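Local coordinates for serine protease (Arthrobacter nicotinovorans, PDB 3WY8), which probably hydrolyses peptide bonds as a trypsin-like serine protease with keratinolytic activity, this chain being its protease domain, at residues N46-Y52 against W83-G87. Residues are numbered along the deposited sequence; the frame is centred on the assembly and turned at random.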
# COMPACT_ATOMS: atom_id res chain seq x y z
N ASN A 46 0.48 8.36 8.30
CA ASN A 46 -0.16 9.11 9.38
C ASN A 46 -0.11 8.31 10.67
O ASN A 46 -0.34 7.10 10.66
CB ASN A 46 -1.61 9.47 9.01
CG ASN A 46 -2.32 10.25 10.10
OD1 ASN A 46 -2.77 9.67 11.09
ND2 ASN A 46 -2.42 11.56 9.93
N GLU A 47 0.17 8.99 11.78
CA GLU A 47 0.34 8.34 13.09
C GLU A 47 -0.82 7.43 13.52
O GLU A 47 -0.60 6.44 14.23
CB GLU A 47 0.64 9.37 14.18
CG GLU A 47 1.97 10.08 14.01
CD GLU A 47 2.28 11.04 15.16
OE1 GLU A 47 3.34 10.87 15.79
OE2 GLU A 47 1.45 11.94 15.43
N GLY A 48 -2.03 7.77 13.11
CA GLY A 48 -3.21 6.94 13.36
C GLY A 48 -3.51 6.66 14.83
O GLY A 48 -3.32 5.53 15.29
N PRO A 49 -3.98 7.67 15.58
CA PRO A 49 -4.23 9.04 15.13
C PRO A 49 -3.03 9.97 15.32
O PRO A 49 -2.13 9.70 16.12
CB PRO A 49 -5.37 9.49 16.04
CG PRO A 49 -5.12 8.77 17.32
CD PRO A 49 -4.48 7.44 16.95
N GLY A 50 -3.03 11.08 14.58
CA GLY A 50 -2.03 12.11 14.80
C GLY A 50 -1.58 12.80 13.53
O GLY A 50 -2.38 13.02 12.62
N ALA A 51 -0.30 13.14 13.50
CA ALA A 51 0.28 13.91 12.41
C ALA A 51 0.50 13.06 11.17
O ALA A 51 0.65 11.83 11.25
CB ALA A 51 1.59 14.54 12.86
N TYR A 52 0.50 13.72 10.02
CA TYR A 52 0.95 13.11 8.78
C TYR A 52 2.48 13.04 8.74
O TYR A 52 3.16 13.77 9.48
CB TYR A 52 0.42 13.89 7.58
CG TYR A 52 -1.03 13.60 7.26
CD1 TYR A 52 -1.38 12.47 6.52
CD2 TYR A 52 -2.04 14.45 7.69
CE1 TYR A 52 -2.72 12.19 6.22
CE2 TYR A 52 -3.38 14.18 7.40
CZ TYR A 52 -3.71 13.05 6.66
OH TYR A 52 -5.02 12.77 6.36
N TRP A 83 -9.05 7.14 10.15
CA TRP A 83 -7.64 6.84 10.40
C TRP A 83 -6.90 7.98 11.12
O TRP A 83 -6.32 7.77 12.20
CB TRP A 83 -6.87 6.44 9.13
CG TRP A 83 -5.48 6.06 9.53
CD1 TRP A 83 -4.35 6.81 9.41
CD2 TRP A 83 -5.10 4.88 10.24
NE1 TRP A 83 -3.28 6.16 9.97
CE2 TRP A 83 -3.71 4.96 10.49
CE3 TRP A 83 -5.80 3.74 10.68
CZ2 TRP A 83 -3.01 3.96 11.15
CZ3 TRP A 83 -5.10 2.74 11.34
CH2 TRP A 83 -3.72 2.86 11.57
N ALA A 84 -6.90 9.16 10.52
CA ALA A 84 -6.11 10.29 10.99
C ALA A 84 -6.53 10.78 12.38
O ALA A 84 -5.69 11.26 13.15
CB ALA A 84 -6.18 11.43 9.98
N SER A 85 -7.81 10.64 12.70
CA SER A 85 -8.37 11.12 13.96
C SER A 85 -8.56 10.03 15.01
O SER A 85 -8.52 10.30 16.21
CB SER A 85 -9.70 11.84 13.73
OG SER A 85 -10.18 12.43 14.92
N ASN A 86 -8.75 8.79 14.56
CA ASN A 86 -9.08 7.69 15.48
C ASN A 86 -8.18 6.45 15.41
O ASN A 86 -8.28 5.57 16.27
CB ASN A 86 -10.55 7.29 15.32
CG ASN A 86 -11.52 8.40 15.71
OD1 ASN A 86 -11.28 9.14 16.67
ND2 ASN A 86 -12.61 8.52 14.97
N GLY A 87 -7.31 6.38 14.40
CA GLY A 87 -6.48 5.19 14.18
C GLY A 87 -7.27 3.91 14.00
O GLY A 87 -6.83 2.83 14.41
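Asn46 lies against the indole of Trp83 and against Ala84. CB rests beside NE1 and CD1 of the indole; CG, anti to the backbone N (chi1 -180°), is carried over to the CA and CB of Ala84. At the tip the amide divides its work: OD1 sits 3.4 Å from Ala84 CA and accepts a hydrogen bond from Gly48 N, closing an Asx turn, while ND2 donates to Gly50 O and hangs over the centre of the Tyr52 ring, 3.4 Å above its plane. Asparagine suits the place because one short side chain offers both an acceptor and a donor, tying its loop together from within. With an alanine here, Gly48 N and Gly50 O would probably lose these partners, and a gap would be likely to open beside Ala84.

This is the chymotrypsin fold, and segment 46-52 lies in the loop between strands 37-40 and 55-60 of the six-stranded barrel, meeting the end of helix 81-84. Trp83 also touches His43 and Asp92, which with Ser171 have the arrangement of a catalytic triad, so the contact borders the probable active site.

The indole reaches Asn46 by its edge: NE1 donates to Asn46 O (3.2 Å, N-H...O 163°), nearly in the ring plane but well above the carbonyl plane. Over one face lies Gly48 CA, 3.8 Å from the centroid of the five-membered ring, a CH-pi contact; glycine suits the position because phi is positive and a CB would run into Trp83 CZ2. Beyond it a cis peptide bond precedes Pro49, whose CB packs 3.3 Å from Ser85 O, and Gly50 N donates to Ala84 O (3.0 Å). The small side chain of Ala84 lets its CB approach the Asn46 amide and, at 4.0 Å, Tyr52 OH, which is itself hydrogen-bonded to Ala79 N.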